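Local coordinates for protein VP5 (PDB 6QGL) that probably mediates fusion of the viral envelope with the membrane of its haloarchaeal host, at residues E39-D44 and I138-V143; A132-V137 and T163-L168; L145-D150 and T220-Q225. All blocks are in the same frame, centred on the assembly; numbering follows the deposited sequence.

Overall arrangement
From the N terminus, the chain reaches the start of helix 43-66, runs through helix 73-92 and returns along helix 97-140. Contact 1 closes this almost wholly helical loop of 93 residues, tying the start of the first helix to the end of the long one. Contact 2 opens on the same helix, on the six residues just before those of contact 1, and ends at the edge strand 166-174 of a four-stranded antiparallel sheet, so its segments alternate with those of contact 1. Contact 3, in series with contact 1 but crossing contact 2, leads from 145-150 past the whole sheet to the 219-226 hairpin. Packing between T134 and T149 joins contacts 2 and 3, and I138 against L145 joins contacts 1 and 3.

Contact 1 (E39-D44 and I138-V143); sequences EGLTPD and IAHADV
With CG of H140 turned beside its own backbone N (chi1 -85°), the imidazole reaches L41 and the carbonyl of E39; in D142, CG sits between the backbone N and the carbonyl carbon (chi1 59°), which brings the carboxylate to the P43 ring. L41 CB lies in the plane of the imidazole, at its edge, 3.6 Å from H140 NE2, and L41 CD1 follows at 3.8 Å from the same nitrogen. E39 O approaches the ring obliquely, 3.3 Å from H140 NE2, at too poor an angle for a hydrogen bond. NE2 instead makes a weak bond to A38 O, while ND1 has a weak one to T136 O, one turn back in its own helix. Here the end of helix 97-140 meets the start of helix 43-66 at the surface of the N-terminal envelope-protein region. A141, with positive phi, breaks the long helix and turns the chain toward P43, in the first turn of the other. D142 crosses P43 at about a right angle: OD2 is 3.3 Å from both P43 CG and P43 CD. P43 N has no hydrogen to offer and the T42 side chain makes no capping bond, yet a carboxylate near this helix start would probably be electrostatically favourable. On the next residue, V143 CG2 packs 4.3 Å from P43 CB, and the V143 side chain also touches L46 and R47 of the same helix.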
loop_
_atom_site.group_PDB
_atom_site.type_symbol
_atom_site.label_atom_id
_atom_site.label_comp_id
_atom_site.label_asym_id
_atom_site.label_seq_id
_atom_site.Cartn_x
_atom_site.Cartn_y
_atom_site.Cartn_z
ATOM N N GLU A 39 -28.112 -12.724 -5.025
ATOM C CA GLU A 39 -28.660 -13.461 -6.168
ATOM C C GLU A 39 -29.661 -12.573 -6.915
ATOM O O GLU A 39 -29.551 -12.405 -8.132
ATOM C CB GLU A 39 -29.311 -14.790 -5.720
ATOM C CG GLU A 39 -28.325 -15.869 -5.289
ATOM C CD GLU A 39 -27.714 -15.710 -3.907
ATOM O OE1 GLU A 39 -28.478 -15.689 -2.915
ATOM O OE2 GLU A 39 -26.468 -15.611 -3.818
ATOM N N GLY A 40 -30.594 -11.991 -6.165
ATOM C CA GLY A 40 -31.602 -11.085 -6.692
ATOM C C GLY A 40 -31.006 -9.708 -6.861
ATOM O O GLY A 40 -31.084 -8.878 -5.948
ATOM N N LEU A 41 -30.355 -9.486 -8.013
ATOM C CA LEU A 41 -29.698 -8.222 -8.341
ATOM C C LEU A 41 -30.021 -7.741 -9.745
ATOM O O LEU A 41 -30.408 -8.534 -10.601
ATOM C CB LEU A 41 -28.172 -8.342 -8.174
ATOM C CG LEU A 41 -27.594 -8.470 -6.766
ATOM C CD1 LEU A 41 -26.102 -8.496 -6.828
ATOM C CD2 LEU A 41 -27.976 -7.308 -5.879
ATOM N N THR A 42 -29.831 -6.440 -9.992
ATOM C CA THR A 42 -30.080 -5.857 -11.302
ATOM C C THR A 42 -28.742 -5.736 -12.070
ATOM O O THR A 42 -27.692 -5.590 -11.429
ATOM C CB THR A 42 -30.934 -4.575 -11.201
ATOM O OG1 THR A 42 -31.183 -4.080 -12.499
ATOM C CG2 THR A 42 -30.309 -3.471 -10.430
ATOM N N PRO A 43 -28.746 -5.868 -13.428
ATOM C CA PRO A 43 -27.485 -5.798 -14.185
ATOM C C PRO A 43 -26.642 -4.574 -13.873
ATOM O O PRO A 43 -25.432 -4.714 -13.738
ATOM C CB PRO A 43 -27.941 -5.783 -15.648
ATOM C CG PRO A 43 -29.245 -6.411 -15.648
ATOM C CD PRO A 43 -29.884 -6.112 -14.337
ATOM N N ASP A 44 -27.278 -3.392 -13.736
ATOM C CA ASP A 44 -26.578 -2.152 -13.409
ATOM C C ASP A 44 -25.946 -2.222 -12.024
ATOM O O ASP A 44 -24.793 -1.813 -11.872
ATOM C CB ASP A 44 -27.516 -0.940 -13.515
ATOM C CG ASP A 44 -27.917 -0.547 -14.927
ATOM O OD1 ASP A 44 -27.330 -1.085 -15.887
ATOM O OD2 ASP A 44 -28.814 0.305 -15.071
ATOM N N ILE A 138 -21.640 -15.491 -14.677
ATOM C CA ILE A 138 -22.132 -16.703 -15.340
ATOM C C ILE A 138 -23.525 -17.082 -14.798
ATOM O O ILE A 138 -24.406 -17.441 -15.582
ATOM C CB ILE A 138 -21.092 -17.861 -15.219
ATOM C CG1 ILE A 138 -19.868 -17.605 -16.126
ATOM C CG2 ILE A 138 -21.708 -19.240 -15.525
ATOM C CD1 ILE A 138 -18.651 -18.394 -15.773
ATOM N N ALA A 139 -23.729 -16.952 -13.474
ATOM C CA ALA A 139 -24.983 -17.276 -12.788
ATOM C C ALA A 139 -26.096 -16.255 -12.974
ATOM O O ALA A 139 -27.266 -16.650 -13.014
ATOM C CB ALA A 139 -24.732 -17.486 -11.305
ATOM N N HIS A 140 -25.764 -14.950 -12.968
ATOM C CA HIS A 140 -26.772 -13.901 -13.120
ATOM C C HIS A 140 -27.355 -13.928 -14.518
ATOM O O HIS A 140 -28.578 -13.863 -14.664
ATOM C CB HIS A 140 -26.203 -12.529 -12.752
ATOM C CG HIS A 140 -26.255 -12.230 -11.285
ATOM N ND1 HIS A 140 -25.630 -13.048 -10.356
ATOM C CD2 HIS A 140 -26.840 -11.200 -10.631
ATOM C CE1 HIS A 140 -25.863 -12.499 -9.174
ATOM N NE2 HIS A 140 -26.581 -11.383 -9.290
ATOM N N ALA A 141 -26.478 -14.088 -15.535
ATOM C CA ALA A 141 -26.806 -14.203 -16.959
ATOM C C ALA A 141 -27.357 -12.914 -17.590
ATOM O O ALA A 141 -27.723 -12.906 -18.771
ATOM C CB ALA A 141 -27.745 -15.372 -17.191
ATOM N N ASP A 142 -27.364 -11.822 -16.815
ATOM C CA ASP A 142 -27.805 -10.495 -17.243
ATOM C C ASP A 142 -26.588 -9.591 -17.536
ATOM O O ASP A 142 -26.751 -8.474 -18.034
ATOM C CB ASP A 142 -28.732 -9.874 -16.179
ATOM C CG ASP A 142 -28.140 -9.703 -14.788
ATOM O OD1 ASP A 142 -26.973 -10.101 -14.580
ATOM O OD2 ASP A 142 -28.844 -9.176 -13.906
ATOM N N VAL A 143 -25.370 -10.081 -17.212
ATOM C CA VAL A 143 -24.093 -9.382 -17.421
ATOM C C VAL A 143 -23.180 -10.290 -18.253
ATOM O O VAL A 143 -23.116 -11.493 -17.998
ATOM C CB VAL A 143 -23.432 -8.959 -16.072
ATOM C CG1 VAL A 143 -22.123 -8.208 -16.295
ATOM C CG2 VAL A 143 -24.382 -8.114 -15.233
#

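Contact 2 (A132-V137 and T163-L168); sequences AMTQTV and TSPNTL
T134 OG1 is gripped by two groups: it bonds to L130 O, one turn back in its helix, and accepts a weak hydrogen bond from N166 ND2 at 3.0 Å. The latter is clearly bent, with an N-H...O angle of 129°, and the two side chains approach from opposite directions. N166 is also fixed at both ends of its amide by other partners, ND2 bonding to E131 OE1 and OD1 to ND1 of H188 on the adjacent strand, so the rotation of the amide is set. The methyl of T134 is anti to the backbone N (chi1 of OG1 -58°); CG2 thereby meets S164 OG at 3.5 Å and P165 CD at 3.8 Å. S164 OG takes the hydrogen of N166 N over 3.2 Å, an ST turn that shapes the chain just before strand 166-174, and it bonds to E131 OE1 as well. That strand is an edge of the four-stranded antiparallel sheet, and its entry is here laid against the long helix 97-140, whose neighbouring M133 packs on L50 and V54 of helix 43-66. P165 is buried against H188, F156 and L159. Nearer the surface, the Q135 chain is bent at chi2 (-63°), which carries NE2 to within 3.7 Å of S164 CB. A water accepts from both Q135 NE2 and S164 N, each at 3.3 Å, and NE2 has a further weak bond to E131 OE2.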
loop_
_atom_site.group_PDB
_atom_site.type_symbol
_atom_site.label_atom_id
_atom_site.label_comp_id
_atom_site.label_asym_id
_atom_site.label_seq_id
_atom_site.Cartn_x
_atom_site.Cartn_y
_atom_site.Cartn_z
ATOM N N ALA A 132 -14.436 -15.957 -8.575
ATOM C CA ALA A 132 -15.702 -15.844 -7.844
ATOM C C ALA A 132 -16.624 -14.821 -8.515
ATOM O O ALA A 132 -17.833 -15.050 -8.592
ATOM C CB ALA A 132 -15.449 -15.461 -6.394
ATOM N N MET A 133 -16.041 -13.713 -9.026
ATOM C CA MET A 133 -16.757 -12.651 -9.741
ATOM C C MET A 133 -17.241 -13.179 -11.093
ATOM O O MET A 133 -18.378 -12.912 -11.479
ATOM C CB MET A 133 -15.869 -11.409 -9.919
ATOM C CG MET A 133 -15.591 -10.672 -8.622
ATOM S SD MET A 133 -14.959 -8.991 -8.852
ATOM C CE MET A 133 -13.259 -9.323 -9.263
ATOM N N THR A 134 -16.389 -13.972 -11.784
ATOM C CA THR A 134 -16.692 -14.609 -13.069
ATOM C C THR A 134 -17.868 -15.576 -12.898
ATOM O O THR A 134 -18.814 -15.518 -13.685
ATOM C CB THR A 134 -15.439 -15.283 -13.646
ATOM O OG1 THR A 134 -14.413 -14.303 -13.788
ATOM C CG2 THR A 134 -15.691 -15.944 -14.994
ATOM N N GLN A 135 -17.829 -16.424 -11.845
ATOM C CA GLN A 135 -18.893 -17.382 -11.537
ATOM C C GLN A 135 -20.234 -16.696 -11.296
ATOM O O GLN A 135 -21.260 -17.219 -11.727
ATOM C CB GLN A 135 -18.517 -18.285 -10.351
ATOM C CG GLN A 135 -17.512 -19.392 -10.697
ATOM C CD GLN A 135 -18.001 -20.409 -11.714
ATOM O OE1 GLN A 135 -19.191 -20.744 -11.801
ATOM N NE2 GLN A 135 -17.080 -20.938 -12.505
ATOM N N THR A 136 -20.215 -15.509 -10.641
ATOM C CA THR A 136 -21.396 -14.682 -10.365
ATOM C C THR A 136 -22.015 -14.206 -11.683
ATOM O O THR A 136 -23.210 -14.406 -11.883
ATOM C CB THR A 136 -21.044 -13.548 -9.383
ATOM O OG1 THR A 136 -20.728 -14.122 -8.117
ATOM C CG2 THR A 136 -22.176 -12.554 -9.196
ATOM N N VAL A 137 -21.197 -13.626 -12.592
ATOM C CA VAL A 137 -21.610 -13.146 -13.920
ATOM C C VAL A 137 -22.249 -14.287 -14.725
ATOM O O VAL A 137 -23.304 -14.085 -15.331
ATOM C CB VAL A 137 -20.434 -12.447 -14.665
ATOM C CG1 VAL A 137 -20.761 -12.167 -16.130
ATOM C CG2 VAL A 137 -20.032 -11.162 -13.958
ATOM N N THR A 163 -19.607 -22.614 -18.132
ATOM C CA THR A 163 -18.160 -22.828 -18.144
ATOM C C THR A 163 -17.458 -21.484 -17.962
ATOM O O THR A 163 -17.859 -20.490 -18.572
ATOM C CB THR A 163 -17.765 -23.550 -19.453
ATOM O OG1 THR A 163 -18.346 -24.851 -19.448
ATOM C CG2 THR A 163 -16.260 -23.674 -19.657
ATOM N N SER A 164 -16.414 -21.459 -17.123
ATOM C CA SER A 164 -15.619 -20.259 -16.891
ATOM C C SER A 164 -14.486 -20.177 -17.920
ATOM O O SER A 164 -13.856 -21.204 -18.203
ATOM C CB SER A 164 -15.043 -20.258 -15.478
ATOM O OG SER A 164 -14.230 -19.118 -15.248
ATOM N N PRO A 165 -14.176 -18.977 -18.470
ATOM C CA PRO A 165 -13.040 -18.879 -19.403
ATOM C C PRO A 165 -11.693 -18.955 -18.668
ATOM O O PRO A 165 -10.645 -19.067 -19.306
ATOM C CB PRO A 165 -13.255 -17.520 -20.072
ATOM C CG PRO A 165 -13.959 -16.710 -19.058
ATOM C CD PRO A 165 -14.801 -17.656 -18.242
ATOM N N ASN A 166 -11.737 -18.900 -17.318
ATOM C CA ASN A 166 -10.583 -18.945 -16.422
ATOM C C ASN A 166 -10.296 -20.344 -15.887
ATOM O O ASN A 166 -11.208 -21.152 -15.707
ATOM C CB ASN A 166 -10.784 -18.013 -15.221
ATOM C CG ASN A 166 -11.303 -16.629 -15.507
ATOM O OD1 ASN A 166 -10.896 -15.959 -16.464
ATOM N ND2 ASN A 166 -12.196 -16.161 -14.649
ATOM N N THR A 167 -9.015 -20.597 -15.586
ATOM C CA THR A 167 -8.506 -21.825 -14.983
ATOM C C THR A 167 -7.427 -21.409 -13.980
ATOM O O THR A 167 -6.473 -20.721 -14.359
ATOM C CB THR A 167 -7.952 -22.802 -16.046
ATOM O OG1 THR A 167 -8.856 -22.905 -17.148
ATOM C CG2 THR A 167 -7.678 -24.190 -15.478
ATOM N N LEU A 168 -7.602 -21.785 -12.700
ATOM C CA LEU A 168 -6.621 -21.495 -11.653
ATOM C C LEU A 168 -5.774 -22.746 -11.485
ATOM O O LEU A 168 -6.226 -23.734 -10.895
ATOM C CB LEU A 168 -7.277 -21.063 -10.317
ATOM C CG LEU A 168 -8.282 -19.902 -10.335
ATOM C CD1 LEU A 168 -8.630 -19.471 -8.927
ATOM C CD2 LEU A 168 -7.765 -18.711 -11.117
HETATM O O HOH W 1 -16.728 -23.475 -14.534
#

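Contact 3 (L145-D150 and T220-Q225); sequences LSYITD and TVDGTQ
D150 O accepts a hydrogen bond from T220 N at 3.1 Å (N-H...O 154°), joining the chain after the weakly bonded helix 145-148 to the first strand of the 219-226 hairpin. The hairpin closes through a type I' turn from V221 to T224, held by T224 N to V221 O (3.1 Å) and the return bond V221 N to T224 O. Y147 CG is anti to the backbone N (chi1 -175°), which carries the ring out to V221 and D222. D222 lies alongside it, pointing the same way, ring and carboxylate planes 30° apart, with Y147 OH 3.5 Å from D222 CB. Y147 OH has a weak bond to R47 O and D222 OD2 bonds to S51 OG, so both polar ends are turned to helix 43-66. V221 CG1 meets Y147 CE2 (4.1 Å), I148 CD1 (4.2 Å) and Y147 O, while CG2 lies against I148 O, which bonds to N219 ND2. Three waters bridge the segments: Y147 O to D222 N, D150 O to T220 OG1, and D150 OD2 to T220 O; D150 OD1 bonds to G152 N. With one direct hydrogen bond, much of the polar pairing thus passes through water, and V221 supplies the apolar part of the join.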
loop_
_atom_site.group_PDB
_atom_site.type_symbol
_atom_site.label_atom_id
_atom_site.label_comp_id
_atom_site.label_asym_id
_atom_site.label_seq_id
_atom_site.Cartn_x
_atom_site.Cartn_y
_atom_site.Cartn_z
ATOM N N LEU A 145 -19.544 -11.738 -19.853
ATOM C CA LEU A 145 -18.198 -12.059 -19.375
ATOM C C LEU A 145 -17.198 -10.993 -19.794
ATOM O O LEU A 145 -16.217 -10.772 -19.084
ATOM C CB LEU A 145 -17.739 -13.430 -19.883
ATOM C CG LEU A 145 -18.341 -14.653 -19.204
ATOM C CD1 LEU A 145 -18.081 -15.883 -20.015
ATOM C CD2 LEU A 145 -17.780 -14.851 -17.809
ATOM N N SER A 146 -17.465 -10.308 -20.927
ATOM C CA SER A 146 -16.649 -9.213 -21.458
ATOM C C SER A 146 -16.534 -8.060 -20.453
ATOM O O SER A 146 -15.611 -7.252 -20.556
ATOM C CB SER A 146 -17.228 -8.706 -22.775
ATOM O OG SER A 146 -18.527 -8.167 -22.597
ATOM N N TYR A 147 -17.461 -7.991 -19.479
ATOM C CA TYR A 147 -17.432 -6.956 -18.455
ATOM C C TYR A 147 -16.382 -7.234 -17.371
ATOM O O TYR A 147 -15.690 -6.304 -16.949
ATOM C CB TYR A 147 -18.824 -6.736 -17.821
ATOM C CG TYR A 147 -18.824 -5.587 -16.834
ATOM C CD1 TYR A 147 -18.954 -4.270 -17.267
ATOM C CD2 TYR A 147 -18.592 -5.807 -15.477
ATOM C CE1 TYR A 147 -18.882 -3.204 -16.373
ATOM C CE2 TYR A 147 -18.512 -4.749 -14.575
ATOM C CZ TYR A 147 -18.670 -3.449 -15.027
ATOM O OH TYR A 147 -18.618 -2.401 -14.144
ATOM N N ILE A 148 -16.301 -8.494 -16.895
ATOM C CA ILE A 148 -15.436 -8.914 -15.789
ATOM C C ILE A 148 -14.093 -9.546 -16.241
ATOM O O ILE A 148 -13.108 -9.449 -15.507
ATOM C CB ILE A 148 -16.248 -9.836 -14.820
ATOM C CG1 ILE A 148 -15.570 -9.976 -13.434
ATOM C CG2 ILE A 148 -16.588 -11.205 -15.430
ATOM C CD1 ILE A 148 -15.485 -8.687 -12.601
ATOM N N THR A 149 -14.053 -10.198 -17.414
ATOM C CA THR A 149 -12.816 -10.794 -17.923
ATOM C C THR A 149 -12.516 -10.233 -19.307
ATOM O O THR A 149 -12.996 -10.766 -20.311
ATOM C CB THR A 149 -12.841 -12.336 -17.881
ATOM O OG1 THR A 149 -13.926 -12.823 -18.669
ATOM C CG2 THR A 149 -12.895 -12.904 -16.470
ATOM N N ASP A 150 -11.759 -9.126 -19.354
ATOM C CA ASP A 150 -11.349 -8.492 -20.609
ATOM C C ASP A 150 -9.829 -8.461 -20.672
ATOM O O ASP A 150 -9.187 -7.712 -19.931
ATOM C CB ASP A 150 -11.955 -7.083 -20.779
ATOM C CG ASP A 150 -11.608 -6.375 -22.085
ATOM O OD1 ASP A 150 -10.912 -6.984 -22.934
ATOM O OD2 ASP A 150 -12.036 -5.218 -22.260
ATOM N N THR A 220 -8.942 -5.692 -17.607
ATOM C CA THR A 220 -9.577 -4.375 -17.703
ATOM C C THR A 220 -11.055 -4.509 -17.329
ATOM O O THR A 220 -11.811 -5.164 -18.045
ATOM C CB THR A 220 -9.338 -3.722 -19.080
ATOM O OG1 THR A 220 -7.949 -3.794 -19.413
ATOM C CG2 THR A 220 -9.790 -2.266 -19.124
ATOM N N VAL A 221 -11.449 -3.934 -16.182
ATOM C CA VAL A 221 -12.832 -3.965 -15.688
ATOM C C VAL A 221 -13.269 -2.528 -15.415
ATOM O O VAL A 221 -12.721 -1.886 -14.515
ATOM C CB VAL A 221 -13.024 -4.874 -14.436
ATOM C CG1 VAL A 221 -14.477 -4.861 -13.951
ATOM C CG2 VAL A 221 -12.554 -6.301 -14.701
ATOM N N ASP A 222 -14.242 -2.026 -16.202
ATOM C CA ASP A 222 -14.787 -0.667 -16.108
ATOM C C ASP A 222 -13.664 0.401 -16.140
ATOM O O ASP A 222 -13.560 1.243 -15.243
ATOM C CB ASP A 222 -15.718 -0.539 -14.878
ATOM C CG ASP A 222 -16.537 0.736 -14.800
ATOM O OD1 ASP A 222 -17.116 1.137 -15.835
ATOM O OD2 ASP A 222 -16.617 1.319 -13.700
ATOM N N GLY A 223 -12.796 0.295 -17.149
ATOM C CA GLY A 223 -11.673 1.206 -17.358
ATOM C C GLY A 223 -10.475 1.042 -16.439
ATOM O O GLY A 223 -9.439 1.675 -16.670
ATOM N N THR A 224 -10.599 0.199 -15.392
ATOM C CA THR A 224 -9.543 -0.067 -14.412
ATOM C C THR A 224 -8.703 -1.255 -14.856
ATOM O O THR A 224 -9.246 -2.337 -15.087
ATOM C CB THR A 224 -10.156 -0.286 -13.013
ATOM O OG1 THR A 224 -10.958 0.842 -12.662
ATOM C CG2 THR A 224 -9.109 -0.533 -11.933
ATOM N N GLN A 225 -7.379 -1.052 -14.954
ATOM C CA GLN A 225 -6.417 -2.092 -15.310
ATOM C C GLN A 225 -5.803 -2.622 -14.023
ATOM O O GLN A 225 -5.255 -1.843 -13.246
ATOM C CB GLN A 225 -5.308 -1.549 -16.233
ATOM C CG GLN A 225 -5.775 -1.145 -17.629
ATOM C CD GLN A 225 -4.701 -0.513 -18.496
ATOM O OE1 GLN A 225 -4.944 -0.170 -19.654
ATOM N NE2 GLN A 225 -3.492 -0.335 -17.975
HETATM O O HOH W 2 -15.561 -3.724 -17.999
HETATM O O HOH W 3 -6.896 -6.236 -20.620
HETATM O O HOH W 4 -13.661 -4.230 -19.899
#